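Local coordinates for protein ethylbenzene dehydrogenase beta-subunit (Aromatoleum aromaticum, PDB 2IVF) that serves as the iron-sulfur subunit of a multi-subunit enzyme, holding four iron-sulfur clusters that probably form an electron-transfer chain toward the bound haem, at residues 63-75 with 190-202. Sequence-based numbering, arbitrary orientation.
With SF4 (iron/sulfur cluster), chain S; F3S (Fe3-s4 cluster), chain R.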
ATOM      1  N   GLY B  63      13.187   3.891  14.994  1.00 26.55           N
ATOM      2  CA  GLY B  63      14.042   3.443  13.931  1.00 25.83           C
ATOM      3  C   GLY B  63      14.130   1.933  13.879  1.00 26.09           C
ATOM      4  O   GLY B  63      13.267   1.203  14.395  1.00 26.71           O
ATOM      5  N   TYR B  64      15.166   1.473  13.200  1.00 23.96           N
ATOM      6  CA  TYR B  64      15.341   0.077  12.920  1.00 24.20           C
ATOM      7  C   TYR B  64      16.819  -0.255  12.943  1.00 24.58           C
ATOM      8  O   TYR B  64      17.569   0.406  12.290  1.00 27.49           O
ATOM      9  CB  TYR B  64      14.789  -0.293  11.552  1.00 24.38           C
ATOM     10  CG  TYR B  64      15.033  -1.765  11.256  1.00 23.66           C
ATOM     11  CD1 TYR B  64      14.210  -2.724  11.765  1.00 23.72           C
ATOM     12  CD2 TYR B  64      16.161  -2.180  10.579  1.00 23.93           C
ATOM     13  CE1 TYR B  64      14.416  -4.051  11.533  1.00 24.65           C
ATOM     14  CE2 TYR B  64      16.386  -3.509  10.336  1.00 25.76           C
ATOM     15  CZ  TYR B  64      15.523  -4.456  10.822  1.00 23.56           C
ATOM     16  OH  TYR B  64      15.785  -5.801  10.590  1.00 24.45           O
ATOM     17  N   PRO B  65      17.241  -1.255  13.719  1.00 26.07           N
ATOM     18  CA  PRO B  65      16.451  -1.897  14.735  1.00 25.71           C
ATOM     19  C   PRO B  65      15.998  -0.867  15.751  1.00 25.50           C
ATOM     20  O   PRO B  65      16.539   0.249  15.799  1.00 24.96           O
ATOM     21  CB  PRO B  65      17.418  -2.879  15.389  1.00 26.77           C
ATOM     22  CG  PRO B  65      18.474  -3.086  14.383  1.00 26.22           C
ATOM     23  CD  PRO B  65      18.582  -1.853  13.586  1.00 26.42           C
ATOM     24  N   ARG B  66      15.002  -1.255  16.526  1.00 24.81           N
ATOM     25  CA  ARG B  66      14.483  -0.455  17.614  1.00 25.14           C
ATOM     26  C   ARG B  66      15.585   0.166  18.476  1.00 24.90           C
ATOM     27  O   ARG B  66      16.434  -0.527  19.014  1.00 25.14           O
ATOM     28  CB  ARG B  66      13.600  -1.312  18.495  1.00 24.78           C
ATOM     29  CG  ARG B  66      12.862  -0.521  19.580  1.00 26.17           C
ATOM     30  CD  ARG B  66      11.843  -1.363  20.294  1.00 27.63           C
ATOM     31  NE  ARG B  66      12.352  -2.615  20.839  1.00 29.93           N
ATOM     32  CZ  ARG B  66      11.646  -3.441  21.611  1.00 34.41           C
ATOM     33  NH1 ARG B  66      10.388  -3.145  21.985  1.00 34.37           N
ATOM     34  NH2 ARG B  66      12.213  -4.549  22.068  1.00 33.28           N
ATOM     35  N   ASP B  67      15.512   1.488  18.603  1.00 25.23           N
ATOM     36  CA  ASP B  67      16.366   2.273  19.435  1.00 24.86           C
ATOM     37  C   ASP B  67      17.811   2.062  19.066  1.00 24.14           C
ATOM     38  O   ASP B  67      18.640   2.102  19.925  1.00 23.38           O
ATOM     39  CB  ASP B  67      16.102   1.988  20.922  1.00 26.02           C
ATOM     40  CG  ASP B  67      14.781   2.591  21.405  1.00 29.45           C
ATOM     41  OD1 ASP B  67      14.303   3.542  20.781  1.00 35.45           O
ATOM     42  OD2 ASP B  67      14.232   2.119  22.414  1.00 35.32           O
ATOM     43  N   TYR B  68      18.114   1.859  17.788  1.00 24.00           N
ATOM     44  CA  TYR B  68      19.526   1.647  17.355  1.00 24.79           C
ATOM     45  C   TYR B  68      20.461   2.787  17.793  1.00 24.77           C
ATOM     46  O   TYR B  68      21.684   2.604  18.024  1.00 24.62           O
ATOM     47  CB  TYR B  68      19.588   1.466  15.837  1.00 25.66           C
ATOM     48  CG  TYR B  68      19.648   2.729  14.990  1.00 25.26           C
ATOM     49  CD1 TYR B  68      18.503   3.366  14.542  1.00 25.62           C
ATOM     50  CD2 TYR B  68      20.876   3.290  14.646  1.00 26.69           C
ATOM     51  CE1 TYR B  68      18.563   4.508  13.761  1.00 25.57           C
ATOM     52  CE2 TYR B  68      20.963   4.413  13.881  1.00 26.68           C
ATOM     53  CZ  TYR B  68      19.806   5.029  13.422  1.00 27.52           C
ATOM     54  OH  TYR B  68      19.943   6.141  12.661  1.00 26.41           O
ATOM     55  N   GLU B  69      19.879   3.981  17.895  1.00 25.03           N
ATOM     56  CA  GLU B  69      20.619   5.208  18.274  1.00 25.96           C
ATOM     57  C   GLU B  69      20.977   5.209  19.724  1.00 26.85           C
ATOM     58  O   GLU B  69      21.737   6.084  20.172  1.00 27.82           O
ATOM     59  CB  GLU B  69      19.787   6.479  17.917  1.00 26.08           C
ATOM     60  CG  GLU B  69      19.534   6.623  16.471  1.00 25.95           C
ATOM     61  CD  GLU B  69      18.446   7.645  16.098  1.00 28.06           C
ATOM     62  OE1 GLU B  69      17.355   7.536  16.649  1.00 28.68           O
ATOM     63  OE2 GLU B  69      18.683   8.536  15.231  1.00 31.33           O
ATOM     64  N   ARG B  70      20.450   4.243  20.476  1.00 25.59           N
ATOM     65  CA  ARG B  70      20.831   4.069  21.876  1.00 27.75           C
ATOM     66  C   ARG B  70      21.757   2.876  22.104  1.00 25.53           C
ATOM     67  O   ARG B  70      22.082   2.587  23.235  1.00 25.87           O
ATOM     68  CB  ARG B  70      19.585   3.856  22.728  1.00 27.16           C
ATOM     69  CG  ARG B  70      18.560   4.953  22.573  1.00 33.08           C
ATOM     70  CD  ARG B  70      17.778   5.155  23.848  1.00 36.75           C
ATOM     71  NE  ARG B  70      17.323   6.548  23.893  1.00 47.20           N
ATOM     72  CZ  ARG B  70      16.050   6.942  24.008  1.00 49.80           C
ATOM     73  NH1 ARG B  70      15.054   6.052  24.126  1.00 51.69           N
ATOM     74  NH2 ARG B  70      15.772   8.248  24.019  1.00 49.55           N
ATOM     75  N   LYS B  71      22.158   2.181  21.058  1.00 24.02           N
ATOM     76  CA  LYS B  71      22.817   0.897  21.225  1.00 25.02           C
ATOM     77  C   LYS B  71      24.347   0.930  21.040  1.00 24.89           C
ATOM     78  O   LYS B  71      24.998  -0.121  20.900  1.00 23.91           O
ATOM     79  CB  LYS B  71      22.126  -0.160  20.397  1.00 24.77           C
ATOM     80  CG  LYS B  71      20.712  -0.489  20.941  1.00 26.28           C
ATOM     81  CD  LYS B  71      20.057  -1.615  20.136  1.00 27.30           C
ATOM     82  CE  LYS B  71      18.840  -2.185  20.845  1.00 29.43           C
ATOM     83  NZ  LYS B  71      17.992  -1.159  21.445  1.00 28.31           N
ATOM     84  N   GLY B  72      24.919   2.127  21.028  1.00 24.52           N
ATOM     85  CA  GLY B  72      26.366   2.258  21.059  1.00 24.22           C
ATOM     86  C   GLY B  72      27.076   1.831  19.784  1.00 23.58           C
ATOM     87  O   GLY B  72      26.478   1.774  18.724  1.00 23.02           O
ATOM     88  N   GLY B  73      28.361   1.525  19.912  1.00 23.41           N
ATOM     89  CA  GLY B  73      29.194   1.211  18.761  1.00 24.37           C
ATOM     90  C   GLY B  73      29.782   2.468  18.154  1.00 24.35           C
ATOM     91  O   GLY B  73      29.656   3.567  18.701  1.00 25.66           O
ATOM     92  N   GLY B  74      30.445   2.308  17.023  1.00 24.22           N
ATOM     93  CA  GLY B  74      31.048   3.428  16.317  1.00 25.70           C
ATOM     94  C   GLY B  74      32.245   4.013  17.024  1.00 25.91           C
ATOM     95  O   GLY B  74      32.812   3.375  17.905  1.00 23.49           O
ATOM     96  N   PHE B  75      32.597   5.259  16.666  1.00 27.23           N
ATOM     97  CA  PHE B  75      33.766   5.931  17.213  1.00 30.09           C
ATOM     98  C   PHE B  75      33.416   7.365  17.699  1.00 32.65           C
ATOM     99  O   PHE B  75      32.664   8.062  17.037  1.00 33.81           O
ATOM    100  CB  PHE B  75      34.874   6.045  16.166  1.00 29.04           C
ATOM    101  CG  PHE B  75      35.275   4.751  15.513  1.00 27.40           C
ATOM    102  CD1 PHE B  75      36.219   3.921  16.102  1.00 27.70           C
ATOM    103  CD2 PHE B  75      34.782   4.417  14.255  1.00 26.64           C
ATOM    104  CE1 PHE B  75      36.604   2.744  15.492  1.00 26.71           C
ATOM    105  CE2 PHE B  75      35.183   3.255  13.616  1.00 27.99           C
ATOM    106  CZ  PHE B  75      36.092   2.402  14.248  1.00 26.85           C
ATOM    107  N   CYS B 190      30.921  -7.228  15.737  1.00 20.13           N
ATOM    108  CA  CYS B 190      30.620  -6.322  14.619  1.00 20.67           C
ATOM    109  C   CYS B 190      29.270  -5.722  14.771  1.00 21.46           C
ATOM    110  O   CYS B 190      29.072  -4.554  14.487  1.00 23.39           O
ATOM    111  CB  CYS B 190      30.679  -7.065  13.284  1.00 19.67           C
ATOM    112  SG  CYS B 190      29.533  -8.515  13.210  1.00 20.80           S
ATOM    113  N   VAL B 191      28.314  -6.523  15.211  1.00 22.15           N
ATOM    114  CA  VAL B 191      26.962  -6.016  15.416  1.00 22.31           C
ATOM    115  C   VAL B 191      26.905  -4.924  16.498  1.00 23.26           C
ATOM    116  O   VAL B 191      26.256  -3.871  16.314  1.00 23.83           O
ATOM    117  CB  VAL B 191      25.988  -7.156  15.783  1.00 22.60           C
ATOM    118  CG1 VAL B 191      24.580  -6.612  15.937  1.00 22.87           C
ATOM    119  CG2 VAL B 191      26.019  -8.257  14.711  1.00 22.02           C
ATOM    120  N   GLU B 192      27.574  -5.167  17.613  1.00 22.87           N
ATOM    121  CA  GLU B 192      27.651  -4.192  18.687  1.00 22.83           C
ATOM    122  C   GLU B 192      28.414  -2.917  18.253  1.00 22.90           C
ATOM    123  O   GLU B 192      28.085  -1.800  18.647  1.00 23.06           O
ATOM    124  CB  GLU B 192      28.371  -4.820  19.905  1.00 22.08           C
ATOM    125  CG  GLU B 192      27.692  -6.055  20.515  1.00 22.25           C
ATOM    126  CD  GLU B 192      28.602  -6.835  21.461  1.00 24.17           C
ATOM    127  OE1 GLU B 192      29.794  -6.522  21.567  1.00 28.80           O
ATOM    128  OE2 GLU B 192      28.114  -7.774  22.082  1.00 26.64           O
ATOM    129  N   ALA B 193      29.457  -3.117  17.450  1.00 21.83           N
ATOM    130  CA  ALA B 193      30.303  -2.043  16.967  1.00 21.96           C
ATOM    131  C   ALA B 193      29.668  -1.138  15.910  1.00 21.14           C
ATOM    132  O   ALA B 193      30.021   0.020  15.829  1.00 21.45           O
ATOM    133  CB  ALA B 193      31.608  -2.628  16.424  1.00 21.45           C
ATOM    134  N   CYS B 194      28.814  -1.675  15.068  1.00 21.37           N
ATOM    135  CA  CYS B 194      28.201  -0.883  14.029  1.00 22.07           C
ATOM    136  C   CYS B 194      27.169   0.024  14.688  1.00 23.04           C
ATOM    137  O   CYS B 194      26.177  -0.465  15.193  1.00 22.12           O
ATOM    138  CB  CYS B 194      27.516  -1.736  12.969  1.00 21.11           C
ATOM    139  SG  CYS B 194      26.390  -0.728  11.951  1.00 23.53           S
ATOM    140  N   PRO B 195      27.397   1.351  14.662  1.00 22.03           N
ATOM    141  CA  PRO B 195      26.511   2.245  15.378  1.00 21.78           C
ATOM    142  C   PRO B 195      25.207   2.424  14.660  1.00 22.32           C
ATOM    143  O   PRO B 195      24.311   3.067  15.191  1.00 23.15           O
ATOM    144  CB  PRO B 195      27.283   3.544  15.367  1.00 21.33           C
ATOM    145  CG  PRO B 195      28.014   3.500  14.113  1.00 23.40           C
ATOM    146  CD  PRO B 195      28.442   2.084  13.945  1.00 23.20           C
ATOM    147  N   TYR B 196      25.115   1.893  13.443  1.00 22.55           N
ATOM    148  CA  TYR B 196      23.838   1.881  12.697  1.00 22.20           C
ATOM    149  C   TYR B 196      23.010   0.606  12.872  1.00 23.27           C
ATOM    150  O   TYR B 196      21.867   0.477  12.335  1.00 21.91           O
ATOM    151  CB  TYR B 196      24.152   2.079  11.227  1.00 22.26           C
ATOM    152  CG  TYR B 196      24.817   3.381  10.960  1.00 21.50           C
ATOM    153  CD1 TYR B 196      24.074   4.548  10.759  1.00 20.45           C
ATOM    154  CD2 TYR B 196      26.181   3.454  10.880  1.00 23.14           C
ATOM    155  CE1 TYR B 196      24.716   5.795  10.559  1.00 22.63           C
ATOM    156  CE2 TYR B 196      26.843   4.677  10.646  1.00 23.77           C
ATOM    157  CZ  TYR B 196      26.103   5.847  10.471  1.00 22.07           C
ATOM    158  OH  TYR B 196      26.821   7.014  10.251  1.00 22.96           O
ATOM    159  N   LYS B 197      23.612  -0.371  13.541  1.00 22.16           N
ATOM    160  CA  LYS B 197      23.069  -1.730  13.666  1.00 23.36           C
ATOM    161  C   LYS B 197      22.630  -2.291  12.331  1.00 24.01           C
ATOM    162  O   LYS B 197      21.509  -2.795  12.187  1.00 24.89           O
ATOM    163  CB  LYS B 197      21.967  -1.779  14.733  1.00 23.30           C
ATOM    164  CG  LYS B 197      22.497  -1.427  16.135  1.00 21.63           C
ATOM    165  CD  LYS B 197      23.469  -2.512  16.629  1.00 23.71           C
ATOM    166  CE  LYS B 197      24.238  -2.180  17.896  1.00 23.65           C
ATOM    167  NZ  LYS B 197      25.269  -1.110  17.783  1.00 24.47           N
ATOM    168  N   ALA B 198      23.530  -2.135  11.350  1.00 23.64           N
ATOM    169  CA  ALA B 198      23.309  -2.548   9.961  1.00 23.72           C
ATOM    170  C   ALA B 198      23.943  -3.929   9.661  1.00 24.27           C
ATOM    171  O   ALA B 198      24.094  -4.330   8.507  1.00 25.35           O
ATOM    172  CB  ALA B 198      23.841  -1.481   9.007  1.00 22.86           C
ATOM    173  N   ILE B 199      24.340  -4.655  10.698  1.00 24.60           N
ATOM    174  CA  ILE B 199      24.738  -6.050  10.557  1.00 24.55           C
ATOM    175  C   ILE B 199      23.821  -6.834  11.468  1.00 24.63           C
ATOM    176  O   ILE B 199      23.515  -6.380  12.584  1.00 24.07           O
ATOM    177  CB  ILE B 199      26.198  -6.318  10.996  1.00 24.97           C
ATOM    178  CG1 ILE B 199      27.188  -5.407  10.304  1.00 26.34           C
ATOM    179  CG2 ILE B 199      26.579  -7.764  10.728  1.00 24.47           C
ATOM    180  CD1 ILE B 199      28.707  -5.879  10.434  1.00 25.98           C
ATOM    181  N   TYR B 200      23.410  -8.019  10.996  1.00 24.58           N
ATOM    182  CA  TYR B 200      22.324  -8.795  11.564  1.00 23.69           C
ATOM    183  C   TYR B 200      22.724 -10.263  11.719  1.00 23.86           C
ATOM    184  O   TYR B 200      23.167 -10.895  10.774  1.00 23.11           O
ATOM    185  CB  TYR B 200      21.074  -8.749  10.663  1.00 24.58           C
ATOM    186  CG  TYR B 200      20.641  -7.356  10.304  1.00 24.50           C
ATOM    187  CD1 TYR B 200      19.744  -6.674  11.102  1.00 22.82           C
ATOM    188  CD2 TYR B 200      21.213  -6.691   9.229  1.00 25.50           C
ATOM    189  CE1 TYR B 200      19.399  -5.338  10.814  1.00 27.58           C
ATOM    190  CE2 TYR B 200      20.874  -5.370   8.933  1.00 25.30           C
ATOM    191  CZ  TYR B 200      19.967  -4.703   9.710  1.00 25.69           C
ATOM    192  OH  TYR B 200      19.617  -3.396   9.423  1.00 25.53           O
ATOM    193  N   PHE B 201      22.507 -10.808  12.899  1.00 22.99           N
ATOM    194  CA  PHE B 201      22.822 -12.186  13.149  1.00 22.51           C
ATOM    195  C   PHE B 201      21.833 -13.089  12.439  1.00 22.89           C
ATOM    196  O   PHE B 201      20.634 -12.838  12.462  1.00 21.26           O
ATOM    197  CB  PHE B 201      22.782 -12.480  14.633  1.00 21.63           C
ATOM    198  CG  PHE B 201      23.299 -13.830  14.998  1.00 21.61           C
ATOM    199  CD1 PHE B 201      24.550 -14.268  14.559  1.00 20.43           C
ATOM    200  CD2 PHE B 201      22.561 -14.653  15.819  1.00 21.25           C
ATOM    201  CE1 PHE B 201      25.009 -15.503  14.908  1.00 20.94           C
ATOM    202  CE2 PHE B 201      23.032 -15.873  16.200  1.00 21.64           C
ATOM    203  CZ  PHE B 201      24.266 -16.311  15.741  1.00 21.63           C
ATOM    204  N   ASN B 202      22.367 -14.139  11.824  1.00 23.26           N
ATOM    205  CA  ASN B 202      21.573 -15.229  11.226  1.00 23.55           C
ATOM    206  C   ASN B 202      21.733 -16.418  12.180  1.00 24.02           C
ATOM    207  O   ASN B 202      22.786 -17.044  12.249  1.00 24.73           O
ATOM    208  CB  ASN B 202      22.091 -15.533   9.829  1.00 23.77           C
ATOM    209  CG  ASN B 202      21.379 -16.676   9.160  1.00 23.74           C
ATOM    210  OD1 ASN B 202      20.914 -17.597   9.815  1.00 24.61           O
ATOM    211  ND2 ASN B 202      21.289 -16.620   7.832  1.00 22.81           N
TER
HETATM  212 FE1  SF4 S1357      27.727  -0.535  10.026  1.00 22.83          FE
HETATM  213 FE2  SF4 S1357      29.897  -1.583   8.971  1.00 23.91          FE
HETATM  214 FE3  SF4 S1357      29.231   1.024   8.430  1.00 22.80          FE
HETATM  215 FE4  SF4 S1357      27.714  -0.998   7.366  1.00 24.21          FE
HETATM  216  S1  SF4 S1357      29.935  -0.537   6.915  1.00 23.95           S
HETATM  217  S2  SF4 S1357      26.958   0.897   8.445  1.00 23.92           S
HETATM  218  S3  SF4 S1357      27.859  -2.559   9.002  1.00 21.53           S
HETATM  219  S4  SF4 S1357      29.876   0.166  10.470  1.00 22.74           S
HETATM  220 FE1  F3S R1356      31.159 -12.786  12.253  1.00 21.44          FE
HETATM  221 FE3  F3S R1356      33.204 -11.323  13.112  1.00 21.39          FE
HETATM  222 FE4  F3S R1356      30.835 -10.346  13.323  1.00 21.29          FE
HETATM  223  S1  F3S R1356      32.895 -13.532  13.375  1.00 22.48           S
HETATM  224  S2  F3S R1356      29.457 -12.108  13.513  1.00 20.68           S
HETATM  225  S3  F3S R1356      31.871 -10.906  11.451  1.00 22.85           S
HETATM  226  S4  F3S R1356      32.434 -10.157  14.846  1.00 22.04           S
HETATM  227  O   HOH W   1      23.986   1.321  17.907  1.00 18.78           O
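The cysteine-proline step of a ferredoxin-like cluster-binding motif is where 190-202 meets the loop 63-75: C194 ligates FE1 of a 4Fe-4S cluster, and P195 behind it packs on G74. One helical turn earlier C190 binds the 3Fe-4S cluster, so 190-202 carries a cysteine ligand of each of two clusters. The tightest link is backbone to backbone, G74 N donating to A193 O over 2.6 Å. G73 CA passes 3.2 Å from E192 O, so the chain fits closely against the helix end. Alongside, P195 CA directs a CH···O contact to G72 O.

K197 illustrates how backbone carbonyls at a helix C-terminus can satisfy a buried ammonium. Bends at chi2 (-67°) and chi4 (-69°) turn its chain toward the end of helix 189-193, where NZ bonds C194 O at 2.8 Å and E192 O at 3.0 Å, lying above each carbonyl plane. The backbone N of K197, closing the turn that begins at C194, approaches C194 O from the opposite face. A water 2.8 Å from NZ accepts from it and lies within bonding distance of Y68 O and G72 O. K71 O and G72 O, each 3.3 Å from NZ, are weak, shared partners, since three protons cannot fully serve five acceptors.

The lysine's aliphatic part is used too: CB meets P65 CD at 3.6 Å, with a cis peptide bond preceding the proline, while CE lies against K71 CB. The rim of Y68 points at P195 O in the plane of the ring; R149 makes a cation-pi contact with the same ring. Farther along, Y64 and Y200 touch rim to rim, their planes 29° apart, while Y64 OH bonds S91 O and R52 N.

One buried ammonium thus gathers carbonyls from both segments, fixing the helix end and the C194-P195 step against the loop.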